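Local coordinates for protein thioesterase (Pseudomonas aeruginosa, PDB 3QY3) that probably hydrolyses fatty acyl-CoA thioesters, as a hotdog-fold thioesterase of the 4HBT family, at residues A[83-88]-A[115-120]. Sequence-based numbering, arbitrary orientation.
Sequences SLHTYL and HRLHTL
His85 and His115 are joined ring to ring by a hydrogen bond, ND1 of His85 lying 2.9 Å from NE2 of His115; the angle of 162° makes it nearly straight, and the heavy atoms leave the donor open. Each nitrogen sits at the edge of the other ring, near its plane. With the planes only 17° apart and the centroids separated by 5.1 Å, the imidazoles meet rim to rim rather than as a stack. With CG anti to the backbone N (chi1 -174°), the end of the His85 side chain comes nearer to His115, whose CB points toward 83-88.

Residues 83-87 and 115-119 end strands 76-87 and 110-119 of the curved antiparallel hotdog sheet. They are not neighbours: strand 128-138 pairs with both, which fits the 9.0 Å between segment axes. Within 83-88, Ser83 to Thr86 pair in an antiparallel ladder with a strand of the second subunit, continuing the sheet across the interface.

The Leu84 carbonyl O also lies 3.3 Å from the ring carbon CE1 of His115, approaching obliquely. Apolar packing comes from Leu117, whose CD2 lies 3.6 Å from CE1 of His85. CD2 of His85 lies over the centre of the Tyr87 ring, 3.5 Å above its plane.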
loop_
_atom_site.group_PDB
_atom_site.type_symbol
_atom_site.label_atom_id
_atom_site.label_comp_id
_atom_site.label_asym_id
_atom_site.label_seq_id
_atom_site.Cartn_x
_atom_site.Cartn_y
_atom_site.Cartn_z
ATOM N N SER A 83 7.550 3.535 17.193
ATOM C CA SER A 83 6.747 2.337 17.071
ATOM C C SER A 83 7.580 1.145 17.346
ATOM O O SER A 83 8.657 1.041 16.768
ATOM C CB SER A 83 6.245 2.170 15.602
ATOM O OG SER A 83 5.275 3.218 15.281
ATOM N N LEU A 84 7.064 0.238 18.174
ATOM C CA LEU A 84 7.705 -1.021 18.441
ATOM C C LEU A 84 6.680 -2.103 18.240
ATOM O O LEU A 84 5.560 -2.016 18.723
ATOM C CB LEU A 84 8.220 -1.089 19.874
ATOM C CG LEU A 84 8.679 -2.501 20.340
ATOM C CD1 LEU A 84 9.970 -2.818 19.784
ATOM C CD2 LEU A 84 8.738 -2.623 21.911
ATOM N N HIS A 85 7.048 -3.144 17.482
ATOM C CA HIS A 85 6.173 -4.239 17.303
ATOM C C HIS A 85 6.936 -5.541 17.262
ATOM O O HIS A 85 7.898 -5.659 16.496
ATOM C CB HIS A 85 5.339 -4.106 16.009
ATOM C CG HIS A 85 4.307 -5.178 15.855
ATOM N ND1 HIS A 85 3.098 -5.128 16.482
ATOM C CD2 HIS A 85 4.272 -6.273 15.071
ATOM C CE1 HIS A 85 2.413 -6.211 16.192
ATOM N NE2 HIS A 85 3.090 -6.894 15.295
ATOM N N THR A 86 6.465 -6.502 18.043
ATOM C CA THR A 86 6.962 -7.851 18.049
ATOM C C THR A 86 5.975 -8.785 17.347
ATOM O O THR A 86 4.792 -8.808 17.705
ATOM C CB THR A 86 7.177 -8.346 19.496
ATOM O OG1 THR A 86 8.094 -7.462 20.107
ATOM C CG2 THR A 86 7.761 -9.739 19.511
ATOM N N TYR A 87 6.480 -9.509 16.336
ATOM C CA TYR A 87 5.737 -10.396 15.467
ATOM C C TYR A 87 5.793 -11.806 16.055
ATOM O O TYR A 87 6.848 -12.449 16.147
ATOM C CB TYR A 87 6.266 -10.463 14.013
ATOM C CG TYR A 87 6.311 -9.117 13.332
ATOM C CD1 TYR A 87 5.288 -8.716 12.488
ATOM C CD2 TYR A 87 7.397 -8.286 13.494
ATOM C CE1 TYR A 87 5.328 -7.474 11.893
ATOM C CE2 TYR A 87 7.448 -7.027 12.871
ATOM C CZ TYR A 87 6.397 -6.660 12.070
ATOM O OH TYR A 87 6.466 -5.465 11.460
ATOM N N LEU A 88 4.624 -12.324 16.404
ATOM C CA LEU A 88 4.579 -13.614 17.053
ATOM C C LEU A 88 3.919 -14.716 16.242
ATOM O O LEU A 88 4.354 -15.880 16.289
ATOM C CB LEU A 88 3.894 -13.459 18.420
ATOM C CG LEU A 88 4.627 -12.522 19.381
ATOM C CD1 LEU A 88 3.799 -12.178 20.630
ATOM C CD2 LEU A 88 5.973 -13.111 19.700
ATOM N N HIS A 115 -0.114 -2.041 22.695
ATOM C CA HIS A 115 -1.018 -2.779 21.881
ATOM C C HIS A 115 -0.809 -4.296 21.942
ATOM O O HIS A 115 0.316 -4.787 22.198
ATOM C CB HIS A 115 -0.987 -2.277 20.400
ATOM C CG HIS A 115 0.298 -2.562 19.666
ATOM N ND1 HIS A 115 1.256 -1.600 19.454
ATOM C CD2 HIS A 115 0.763 -3.693 19.070
ATOM C CE1 HIS A 115 2.239 -2.122 18.737
ATOM N NE2 HIS A 115 1.986 -3.409 18.536
ATOM N N ARG A 116 -1.913 -5.005 21.714
ATOM C CA ARG A 116 -1.883 -6.433 21.499
ATOM C C ARG A 116 -2.808 -6.744 20.339
ATOM O O ARG A 116 -3.886 -6.120 20.197
ATOM C CB ARG A 116 -2.271 -7.181 22.765
ATOM C CG ARG A 116 -1.116 -7.143 23.766
ATOM C CD ARG A 116 -1.476 -7.685 25.133
ATOM N NE ARG A 116 -1.489 -9.132 25.153
ATOM C CZ ARG A 116 -2.585 -9.843 24.970
ATOM N NH1 ARG A 116 -3.729 -9.209 24.742
ATOM N NH2 ARG A 116 -2.535 -11.171 25.016
ATOM N N LEU A 117 -2.365 -7.667 19.495
ATOM C CA LEU A 117 -3.065 -8.035 18.289
ATOM C C LEU A 117 -3.483 -9.515 18.360
ATOM O O LEU A 117 -2.702 -10.369 18.772
ATOM C CB LEU A 117 -2.114 -7.822 17.121
ATOM C CG LEU A 117 -2.284 -6.671 16.206
ATOM C CD1 LEU A 117 -2.611 -5.400 16.997
ATOM C CD2 LEU A 117 -1.087 -6.629 15.262
ATOM N N HIS A 118 -4.755 -9.786 18.040
ATOM C CA HIS A 118 -5.332 -11.124 17.998
ATOM C C HIS A 118 -6.113 -11.186 16.632
ATOM O O HIS A 118 -6.110 -10.247 15.859
ATOM C CB HIS A 118 -6.325 -11.344 19.168
ATOM C CG HIS A 118 -5.825 -10.913 20.530
ATOM N ND1 HIS A 118 -4.902 -11.632 21.260
ATOM C CD2 HIS A 118 -6.182 -9.867 21.313
ATOM C CE1 HIS A 118 -4.691 -11.037 22.418
ATOM N NE2 HIS A 118 -5.446 -9.953 22.470
ATOM N N THR A 119 -6.834 -12.263 16.422
ATOM C CA THR A 119 -7.811 -12.345 15.312
ATOM C C THR A 119 -9.170 -12.645 15.937
ATOM O O THR A 119 -9.268 -13.153 17.052
ATOM C CB THR A 119 -7.418 -13.380 14.213
ATOM O OG1 THR A 119 -7.421 -14.708 14.759
ATOM C CG2 THR A 119 -6.060 -13.040 13.537
ATOM N N LEU A 120 -10.232 -12.374 15.201
ATOM C CA LEU A 120 -11.544 -12.709 15.669
ATOM C C LEU A 120 -11.684 -14.201 15.945
ATOM O O LEU A 120 -12.308 -14.555 16.941
ATOM C CB LEU A 120 -12.610 -12.341 14.661
ATOM C CG LEU A 120 -13.369 -11.041 14.839
ATOM C CD1 LEU A 120 -14.582 -11.105 13.922
ATOM C CD2 LEU A 120 -13.729 -10.748 16.318
#